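Lpg2148(MvcA) (Legionella pneumophila subsp. pneumophila str. Philadelphia 1, PDB 6K11) probably acts as a deamidase that removes ubiquitin from the host ubiquitin-conjugating enzyme UBE2N and thereby regulates its activity during infection. Local coordinates at residues V78-I86 with T332-L343; G230-I238 with Q248-F256. All coordinates share one frame; numbering follows the deposited sequence.

Contact 1. Residues V78-I86 with T332-L343; sequences VCELLLGKI and TEINPELALKNL
Asn342 ND2 donates to the backbone O of Leu81 over 2.9 Å with a nearly straight N-H (164°). The acceptor lies in the plane of the Asn342 amide, whereas the donor stands above the Leu81 carbonyl plane. A chi1 of -71° sets CG of Asn342 beside its backbone N and carries ND2 to this oxygen; Asn342 CB lies 3.3 Å from Leu81 O because the backbones run close here. A second polar link runs through a water that donates to Leu82 O and accepts from Asn335 N. Asn342 lies in helix 336-351, and the water is held by the N-H of Asn335, the N-cap residue of that helix, whose OD1 receives Glu337 N at 3.1 Å.

The end of helix 71-83 packs against the connection from strand 325-333 into helix 336-351 and against the start of that helix, the axes of 78-83 and 336-343 approaching to 7.7 Å at 116°. Gly84, with positive phi, breaks the first helix and serves as N-cap of helix 85-93.

Methyls pack against carbonyl oxygens of the helix end: Ala339 CB rests 3.7 Å from Leu82 O, and Leu338 CD2 meets the O of Leu83. Among apolar pairs, Leu83 and Ile334 cross at about a right angle, and their methyls CD2 and CD1 come within a tight 3.4 Å; the nearly eclipsed chi2 of Ile334 makes the exact placing of that CD1 doubtful. Ile334 CG1 packs on Leu82 CB at 4.1 Å, and Thr332 CG2 flanks the same Leu83 methyl. Val8 of helix 4-19 touches both Leu82 and Ala339.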
loop_
_atom_site.group_PDB
_atom_site.type_symbol
_atom_site.label_atom_id
_atom_site.label_comp_id
_atom_site.label_asym_id
_atom_site.label_seq_id
_atom_site.Cartn_x
_atom_site.Cartn_y
_atom_site.Cartn_z
ATOM N N VAL A 78 -13.386 0.681 2.752
ATOM C CA VAL A 78 -13.920 0.525 4.103
ATOM C C VAL A 78 -14.216 1.894 4.716
ATOM O O VAL A 78 -15.289 2.117 5.288
ATOM C CB VAL A 78 -12.949 -0.298 4.970
ATOM C CG1 VAL A 78 -13.382 -0.266 6.429
ATOM C CG2 VAL A 78 -12.920 -1.757 4.482
ATOM N N CYS A 79 -13.290 2.841 4.560
ATOM C CA CYS A 79 -13.468 4.158 5.165
ATOM C C CYS A 79 -14.625 4.915 4.526
ATOM O O CYS A 79 -15.396 5.589 5.226
ATOM C CB CYS A 79 -12.177 4.968 5.047
ATOM S SG CYS A 79 -10.839 4.412 6.158
ATOM N N GLU A 80 -14.756 4.834 3.203
ATOM C CA GLU A 80 -15.860 5.514 2.534
ATOM C C GLU A 80 -17.203 4.912 2.934
ATOM O O GLU A 80 -18.185 5.640 3.142
ATOM C CB GLU A 80 -15.663 5.447 1.025
ATOM C CG GLU A 80 -16.642 6.265 0.223
ATOM C CD GLU A 80 -15.941 7.188 -0.756
ATOM O OE1 GLU A 80 -16.450 7.347 -1.887
ATOM O OE2 GLU A 80 -14.880 7.751 -0.393
ATOM N N LEU A 81 -17.274 3.583 3.047
ATOM C CA LEU A 81 -18.538 2.967 3.427
ATOM C C LEU A 81 -18.911 3.315 4.860
ATOM O O LEU A 81 -20.076 3.626 5.149
ATOM C CB LEU A 81 -18.465 1.455 3.240
ATOM C CG LEU A 81 -18.548 1.021 1.774
ATOM C CD1 LEU A 81 -18.144 -0.447 1.641
ATOM C CD2 LEU A 81 -19.974 1.259 1.252
ATOM N N LEU A 82 -17.938 3.298 5.769
ATOM C CA LEU A 82 -18.270 3.487 7.177
ATOM C C LEU A 82 -18.430 4.958 7.537
ATOM O O LEU A 82 -19.190 5.282 8.454
ATOM C CB LEU A 82 -17.201 2.837 8.066
ATOM C CG LEU A 82 -17.470 1.399 8.526
ATOM C CD1 LEU A 82 -17.959 0.513 7.358
ATOM C CD2 LEU A 82 -16.214 0.793 9.193
ATOM N N LEU A 83 -17.734 5.858 6.835
ATOM C CA LEU A 83 -17.760 7.274 7.175
ATOM C C LEU A 83 -18.624 8.116 6.250
ATOM O O LEU A 83 -19.060 9.199 6.663
ATOM C CB LEU A 83 -16.344 7.856 7.155
ATOM C CG LEU A 83 -15.458 7.383 8.307
ATOM C CD1 LEU A 83 -13.997 7.624 7.974
ATOM C CD2 LEU A 83 -15.868 8.133 9.568
ATOM N N GLY A 84 -18.858 7.674 5.021
ATOM C CA GLY A 84 -19.390 8.547 3.993
ATOM C C GLY A 84 -18.302 9.399 3.359
ATOM O O GLY A 84 -17.233 9.613 3.919
ATOM N N LYS A 85 -18.596 9.905 2.160
ATOM C CA LYS A 85 -17.568 10.542 1.340
ATOM C C LYS A 85 -16.928 11.743 2.043
ATOM O O LYS A 85 -15.699 11.877 2.069
ATOM C CB LYS A 85 -18.173 10.957 -0.004
ATOM C CG LYS A 85 -17.172 11.462 -1.028
ATOM C CD LYS A 85 -16.957 10.428 -2.124
ATOM C CE LYS A 85 -15.724 10.737 -2.976
ATOM N NZ LYS A 85 -15.562 9.747 -4.089
ATOM N N ILE A 86 -17.746 12.627 2.625
ATOM C CA ILE A 86 -17.228 13.867 3.212
ATOM C C ILE A 86 -16.334 13.576 4.415
ATOM O O ILE A 86 -15.213 14.088 4.512
ATOM C CB ILE A 86 -18.393 14.799 3.605
ATOM C CG1 ILE A 86 -19.035 15.414 2.368
ATOM C CG2 ILE A 86 -17.914 15.882 4.563
ATOM C CD1 ILE A 86 -20.529 15.633 2.530
ATOM N N THR A 332 -11.022 7.051 14.464
ATOM C CA THR A 332 -12.210 7.887 14.465
ATOM C C THR A 332 -13.394 7.072 14.957
ATOM O O THR A 332 -13.385 5.835 14.937
ATOM C CB THR A 332 -12.501 8.464 13.071
ATOM O OG1 THR A 332 -13.703 9.238 13.123
ATOM C CG2 THR A 332 -12.684 7.328 12.048
ATOM N N GLU A 333 -14.412 7.776 15.424
ATOM C CA GLU A 333 -15.652 7.087 15.731
ATOM C C GLU A 333 -16.488 6.947 14.468
ATOM O O GLU A 333 -16.316 7.685 13.493
ATOM C CB GLU A 333 -16.430 7.807 16.827
ATOM C CG GLU A 333 -15.535 8.191 17.987
ATOM C CD GLU A 333 -16.133 9.244 18.883
ATOM O OE1 GLU A 333 -15.486 10.307 19.073
ATOM O OE2 GLU A 333 -17.224 8.985 19.424
ATOM N N ILE A 334 -17.388 5.970 14.497
ATOM C CA ILE A 334 -18.252 5.611 13.380
ATOM C C ILE A 334 -19.693 5.820 13.826
ATOM O O ILE A 334 -20.047 5.489 14.963
ATOM C CB ILE A 334 -18.014 4.138 12.957
ATOM C CG1 ILE A 334 -16.840 3.991 11.971
ATOM C CG2 ILE A 334 -19.282 3.458 12.443
ATOM C CD1 ILE A 334 -16.387 5.238 11.326
ATOM N N ASN A 335 -20.525 6.359 12.936
ATOM C CA ASN A 335 -21.965 6.375 13.162
ATOM C C ASN A 335 -22.586 5.159 12.485
ATOM O O ASN A 335 -22.684 5.141 11.250
ATOM C CB ASN A 335 -22.579 7.666 12.617
ATOM C CG ASN A 335 -24.099 7.701 12.755
ATOM O OD1 ASN A 335 -24.719 6.780 13.296
ATOM N ND2 ASN A 335 -24.701 8.774 12.278
ATOM N N PRO A 336 -23.028 4.144 13.232
ATOM C CA PRO A 336 -23.524 2.921 12.580
ATOM C C PRO A 336 -24.734 3.135 11.700
ATOM O O PRO A 336 -24.896 2.399 10.718
ATOM C CB PRO A 336 -23.860 2.002 13.763
ATOM C CG PRO A 336 -23.049 2.503 14.880
ATOM C CD PRO A 336 -22.983 4.000 14.698
ATOM N N GLU A 337 -25.602 4.107 12.015
ATOM C CA GLU A 337 -26.781 4.332 11.178
ATOM C C GLU A 337 -26.378 4.792 9.793
ATOM O O GLU A 337 -26.969 4.371 8.793
ATOM C CB GLU A 337 -27.722 5.360 11.813
ATOM C CG GLU A 337 -28.203 5.032 13.222
ATOM C CD GLU A 337 -28.811 3.638 13.405
ATOM O OE1 GLU A 337 -29.016 3.269 14.596
ATOM O OE2 GLU A 337 -29.133 2.934 12.413
ATOM N N LEU A 338 -25.394 5.687 9.725
ATOM C CA LEU A 338 -24.909 6.174 8.442
ATOM C C LEU A 338 -24.204 5.064 7.661
ATOM O O LEU A 338 -24.422 4.919 6.453
ATOM C CB LEU A 338 -23.970 7.359 8.664
ATOM C CG LEU A 338 -23.254 7.941 7.450
ATOM C CD1 LEU A 338 -24.246 8.260 6.330
ATOM C CD2 LEU A 338 -22.500 9.186 7.865
ATOM N N ALA A 339 -23.357 4.276 8.337
ATOM C CA ALA A 339 -22.653 3.175 7.672
ATOM C C ALA A 339 -23.636 2.153 7.098
ATOM O O ALA A 339 -23.489 1.713 5.951
ATOM C CB ALA A 339 -21.681 2.504 8.650
ATOM N N LEU A 340 -24.651 1.767 7.882
ATOM C CA LEU A 340 -25.663 0.827 7.399
ATOM C C LEU A 340 -26.458 1.396 6.232
ATOM O O LEU A 340 -26.895 0.641 5.354
ATOM C CB LEU A 340 -26.615 0.437 8.535
ATOM C CG LEU A 340 -26.053 -0.451 9.651
ATOM C CD1 LEU A 340 -26.954 -0.417 10.896
ATOM C CD2 LEU A 340 -25.852 -1.879 9.151
ATOM N N LYS A 341 -26.679 2.711 6.215
ATOM C CA LYS A 341 -27.335 3.346 5.074
ATOM C C LYS A 341 -26.450 3.335 3.834
ATOM O O LYS A 341 -26.935 3.100 2.721
ATOM C CB LYS A 341 -27.714 4.782 5.416
ATOM C CG LYS A 341 -28.486 5.436 4.297
ATOM C CD LYS A 341 -29.561 6.366 4.818
ATOM C CE LYS A 341 -30.251 7.073 3.663
ATOM N NZ LYS A 341 -30.070 8.543 3.756
ATOM N N ASN A 342 -25.160 3.617 4.001
ATOM C CA ASN A 342 -24.222 3.499 2.882
ATOM C C ASN A 342 -24.183 2.076 2.331
ATOM O O ASN A 342 -24.148 1.871 1.112
ATOM C CB ASN A 342 -22.825 3.932 3.333
ATOM C CG ASN A 342 -22.736 5.429 3.563
ATOM O OD1 ASN A 342 -23.563 6.183 3.055
ATOM N ND2 ASN A 342 -21.737 5.865 4.324
ATOM N N LEU A 343 -24.151 1.087 3.216
ATOM C CA LEU A 343 -24.143 -0.307 2.780
ATOM C C LEU A 343 -25.450 -0.672 2.080
ATOM O O LEU A 343 -25.445 -1.397 1.076
ATOM C CB LEU A 343 -23.882 -1.217 3.983
ATOM C CG LEU A 343 -22.437 -1.187 4.501
ATOM C CD1 LEU A 343 -22.393 -1.600 5.977
ATOM C CD2 LEU A 343 -21.514 -2.107 3.644
HETATM O O HOH W 1 -20.046 7.084 10.269
#

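Contact 2. Residues G230-I238 with Q248-F256; sequences GSHSFTIYI and QFYPYQAYF
His232 and Gln253 join side chain to side chain: His232 NE2 donates to Gln253 OE1 (2.8 Å, 168°). The oxygen lies in the imidazole plane, but the donor sits well above the Gln253 carbonyl plane, with ring and amide planes 70° apart. Gln253 has CG between its backbone N and carbonyl carbon (chi1 65°), and the chain, extended beyond, carries the amide to His232 NE2. Tyr255 CD2 lies over one face of the same ring, toward its rim, 3.4 Å from His232 CE1, the two rings being oblique. Gln253 NE2 has partners elsewhere, in His259 and Phe305 O.

The rest is a beta hairpin at one edge of the antiparallel sheet. Thr235 with Tyr252 and Tyr237 with Tyr250 are hydrogen-bonded pairs, flanking the non-hydrogen-bonded pair Ile236 with Pro251. Beyond them a water joins Ser233 O to Ala254 N.

On the face of Tyr237 and Tyr252 the two side chains run side by side, Tyr237 CB lying 3.7 Å from Tyr252 CE2; their hydroxyls bond to Gly5 O and His9 ND1 respectively. On the opposite face Ile236 CG2 meets the Phe249 ring edge at CD2 (3.7 Å), and Ile238 CG1 packs against Phe249 CB.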
loop_
_atom_site.group_PDB
_atom_site.type_symbol
_atom_site.label_atom_id
_atom_site.label_comp_id
_atom_site.label_asym_id
_atom_site.label_seq_id
_atom_site.Cartn_x
_atom_site.Cartn_y
_atom_site.Cartn_z
ATOM N N GLY A 230 5.566 3.158 1.856
ATOM C CA GLY A 230 4.420 2.339 2.219
ATOM C C GLY A 230 4.611 0.859 1.936
ATOM O O GLY A 230 4.989 0.465 0.825
ATOM N N SER A 231 4.377 0.028 2.944
ATOM C CA SER A 231 4.442 -1.422 2.795
ATOM C C SER A 231 3.067 -2.074 2.814
ATOM O O SER A 231 2.825 -3.024 2.064
ATOM C CB SER A 231 5.315 -2.027 3.912
ATOM O OG SER A 231 5.502 -3.426 3.749
ATOM N N HIS A 232 2.148 -1.573 3.634
ATOM C CA HIS A 232 0.857 -2.231 3.789
ATOM C C HIS A 232 -0.092 -1.243 4.444
ATOM O O HIS A 232 0.330 -0.296 5.112
ATOM C CB HIS A 232 0.991 -3.534 4.610
ATOM C CG HIS A 232 -0.257 -4.366 4.654
ATOM N ND1 HIS A 232 -1.080 -4.537 3.560
ATOM C CD2 HIS A 232 -0.809 -5.095 5.658
ATOM C CE1 HIS A 232 -2.099 -5.315 3.894
ATOM N NE2 HIS A 232 -1.952 -5.676 5.157
ATOM N N SER A 233 -1.378 -1.467 4.210
ATOM C CA SER A 233 -2.453 -0.654 4.755
ATOM C C SER A 233 -3.557 -1.604 5.188
ATOM O O SER A 233 -3.778 -2.622 4.530
ATOM C CB SER A 233 -2.973 0.329 3.697
ATOM O OG SER A 233 -4.273 0.796 4.019
ATOM N N PHE A 234 -4.211 -1.305 6.304
ATOM C CA PHE A 234 -5.364 -2.098 6.721
ATOM C C PHE A 234 -6.166 -1.291 7.721
ATOM O O PHE A 234 -5.735 -0.233 8.189
ATOM C CB PHE A 234 -4.963 -3.471 7.313
ATOM C CG PHE A 234 -4.132 -3.409 8.586
ATOM C CD1 PHE A 234 -2.752 -3.204 8.532
ATOM C CD2 PHE A 234 -4.725 -3.628 9.833
ATOM C CE1 PHE A 234 -1.986 -3.178 9.690
ATOM C CE2 PHE A 234 -3.961 -3.619 10.995
ATOM C CZ PHE A 234 -2.583 -3.383 10.921
ATOM N N THR A 235 -7.350 -1.800 8.037
ATOM C CA THR A 235 -8.210 -1.158 9.007
ATOM C C THR A 235 -8.625 -2.185 10.049
ATOM O O THR A 235 -8.560 -3.400 9.832
ATOM C CB THR A 235 -9.451 -0.524 8.337
ATOM O OG1 THR A 235 -10.117 -1.509 7.523
ATOM C CG2 THR A 235 -9.045 0.648 7.461
ATOM N N ILE A 236 -9.040 -1.673 11.198
ATOM C CA ILE A 236 -9.611 -2.485 12.257
ATOM C C ILE A 236 -10.874 -1.775 12.712
ATOM O O ILE A 236 -10.867 -0.553 12.907
ATOM C CB ILE A 236 -8.635 -2.688 13.431
ATOM C CG1 ILE A 236 -7.551 -3.717 13.055
ATOM C CG2 ILE A 236 -9.396 -3.166 14.680
ATOM C CD1 ILE A 236 -6.550 -3.962 14.158
ATOM N N TYR A 237 -11.953 -2.534 12.869
ATOM C CA TYR A 237 -13.236 -1.989 13.294
ATOM C C TYR A 237 -13.595 -2.607 14.637
ATOM O O TYR A 237 -13.544 -3.831 14.798
ATOM C CB TYR A 237 -14.317 -2.272 12.245
ATOM C CG TYR A 237 -15.713 -1.817 12.622
ATOM C CD1 TYR A 237 -15.979 -0.486 12.959
ATOM C CD2 TYR A 237 -16.768 -2.724 12.627
ATOM C CE1 TYR A 237 -17.275 -0.071 13.295
ATOM C CE2 TYR A 237 -18.060 -2.320 12.962
ATOM C CZ TYR A 237 -18.301 -0.994 13.302
ATOM O OH TYR A 237 -19.585 -0.604 13.640
ATOM N N ILE A 238 -13.926 -1.765 15.605
ATOM C CA ILE A 238 -14.287 -2.208 16.944
ATOM C C ILE A 238 -15.709 -1.737 17.234
ATOM O O ILE A 238 -15.927 -0.594 17.640
ATOM C CB ILE A 238 -13.299 -1.685 18.002
ATOM C CG1 ILE A 238 -11.868 -2.072 17.628
ATOM C CG2 ILE A 238 -13.658 -2.262 19.380
ATOM C CD1 ILE A 238 -10.804 -1.181 18.251
ATOM N N GLN A 248 -14.629 -6.715 20.979
ATOM C CA GLN A 248 -14.049 -7.500 19.893
ATOM C C GLN A 248 -13.591 -6.563 18.785
ATOM O O GLN A 248 -14.190 -5.510 18.563
ATOM C CB GLN A 248 -15.051 -8.522 19.314
ATOM C CG GLN A 248 -15.780 -9.363 20.349
ATOM C CD GLN A 248 -14.926 -10.487 20.890
ATOM O OE1 GLN A 248 -13.824 -10.743 20.398
ATOM N NE2 GLN A 248 -15.434 -11.176 21.912
ATOM N N PHE A 249 -12.518 -6.952 18.096
ATOM C CA PHE A 249 -11.983 -6.191 16.971
ATOM C C PHE A 249 -11.951 -7.069 15.731
ATOM O O PHE A 249 -11.846 -8.298 15.825
ATOM C CB PHE A 249 -10.566 -5.674 17.245
ATOM C CG PHE A 249 -9.466 -6.682 16.946
ATOM C CD1 PHE A 249 -9.146 -7.677 17.863
ATOM C CD2 PHE A 249 -8.738 -6.618 15.753
ATOM C CE1 PHE A 249 -8.143 -8.602 17.601
ATOM C CE2 PHE A 249 -7.731 -7.548 15.485
ATOM C CZ PHE A 249 -7.425 -8.533 16.422
ATOM N N TYR A 250 -12.043 -6.435 14.563
ATOM C CA TYR A 250 -12.010 -7.173 13.298
ATOM C C TYR A 250 -11.062 -6.466 12.345
ATOM O O TYR A 250 -11.307 -5.296 11.995
ATOM C CB TYR A 250 -13.409 -7.296 12.693
ATOM C CG TYR A 250 -14.340 -8.032 13.626
ATOM C CD1 TYR A 250 -14.388 -9.422 13.640
ATOM C CD2 TYR A 250 -15.116 -7.336 14.542
ATOM C CE1 TYR A 250 -15.229 -10.099 14.524
ATOM C CE2 TYR A 250 -15.954 -8.002 15.426
ATOM C CZ TYR A 250 -16.006 -9.379 15.411
ATOM O OH TYR A 250 -16.836 -10.040 16.291
ATOM N N PRO A 251 -9.983 -7.117 11.904
ATOM C CA PRO A 251 -9.131 -6.513 10.876
ATOM C C PRO A 251 -9.647 -6.841 9.486
ATOM O O PRO A 251 -10.117 -7.951 9.211
ATOM C CB PRO A 251 -7.761 -7.164 11.129
ATOM C CG PRO A 251 -8.103 -8.545 11.657
ATOM C CD PRO A 251 -9.451 -8.412 12.374
ATOM N N TYR A 252 -9.539 -5.842 8.604
ATOM C CA TYR A 252 -9.962 -5.917 7.212
ATOM C C TYR A 252 -8.795 -5.536 6.313
ATOM O O TYR A 252 -8.119 -4.525 6.564
ATOM C CB TYR A 252 -11.122 -4.941 6.917
ATOM C CG TYR A 252 -12.330 -5.009 7.831
ATOM C CD1 TYR A 252 -12.752 -6.201 8.398
ATOM C CD2 TYR A 252 -13.072 -3.851 8.091
ATOM C CE1 TYR A 252 -13.898 -6.226 9.238
ATOM C CE2 TYR A 252 -14.184 -3.871 8.903
ATOM C CZ TYR A 252 -14.596 -5.048 9.467
ATOM O OH TYR A 252 -15.721 -5.018 10.265
ATOM N N GLN A 253 -8.581 -6.298 5.239
ATOM C CA GLN A 253 -7.511 -5.920 4.325
ATOM C C GLN A 253 -7.624 -6.630 2.982
ATOM O O GLN A 253 -8.296 -7.657 2.839
ATOM C CB GLN A 253 -6.136 -6.231 4.933
ATOM C CG GLN A 253 -5.896 -7.736 5.133
ATOM C CD GLN A 253 -4.433 -8.026 5.331
ATOM O OE1 GLN A 253 -3.818 -7.491 6.251
ATOM N NE2 GLN A 253 -3.855 -8.827 4.451
ATOM N N ALA A 254 -6.929 -6.057 2.003
ATOM C CA ALA A 254 -6.477 -6.727 0.790
ATOM C C ALA A 254 -4.950 -6.667 0.746
ATOM O O ALA A 254 -4.318 -5.909 1.487
ATOM C CB ALA A 254 -7.064 -6.069 -0.480
ATOM N N TYR A 255 -4.351 -7.510 -0.094
ATOM C CA TYR A 255 -2.897 -7.497 -0.289
ATOM C C TYR A 255 -2.623 -7.792 -1.758
ATOM O O TYR A 255 -2.861 -8.913 -2.223
ATOM C CB TYR A 255 -2.189 -8.503 0.633
ATOM C CG TYR A 255 -0.761 -8.099 0.924
ATOM C CD1 TYR A 255 0.211 -8.132 -0.078
ATOM C CD2 TYR A 255 -0.390 -7.639 2.186
ATOM C CE1 TYR A 255 1.538 -7.729 0.181
ATOM C CE2 TYR A 255 0.924 -7.249 2.458
ATOM C CZ TYR A 255 1.877 -7.281 1.455
ATOM O OH TYR A 255 3.160 -6.875 1.743
ATOM N N PHE A 256 -2.149 -6.778 -2.493
ATOM C CA PHE A 256 -1.969 -6.900 -3.940
ATOM C C PHE A 256 -1.099 -8.100 -4.304
ATOM O O PHE A 256 -0.023 -8.305 -3.726
ATOM C CB PHE A 256 -1.342 -5.619 -4.516
ATOM C CG PHE A 256 -1.292 -5.596 -6.032
ATOM C CD1 PHE A 256 -0.232 -6.172 -6.721
ATOM C CD2 PHE A 256 -2.315 -4.997 -6.767
ATOM C CE1 PHE A 256 -0.197 -6.164 -8.109
ATOM C CE2 PHE A 256 -2.275 -4.976 -8.157
ATOM C CZ PHE A 256 -1.218 -5.558 -8.822
HETATM O O HOH W 2 -6.148 -3.278 3.298
HETATM O O HOH W 3 -8.747 -2.197 5.031
#

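In the fold
From the N terminus, helix 4-19 comes first and touches both contacts. The end of helix 71-83 and the start of helix 85-93 supply Val78-Ile86, whose partner in contact 1 arrives only after some 245 residues, closing a long loop. Inside it the chain runs along strand 120-129, makes the second, mixed sheet, and returns along strand 228-238; contact 2 closes a short hairpin there and is fully nested. Strand 325-333 then leads into helix 336-351 and contact 1. The contact centres lie about 16 Å apart, but Val78 packs against Thr235 and Tyr252, while Tyr237 meets Leu82 and Ile334, joining both helix 71-83 and the connection into helix 336-351 to the hairpin.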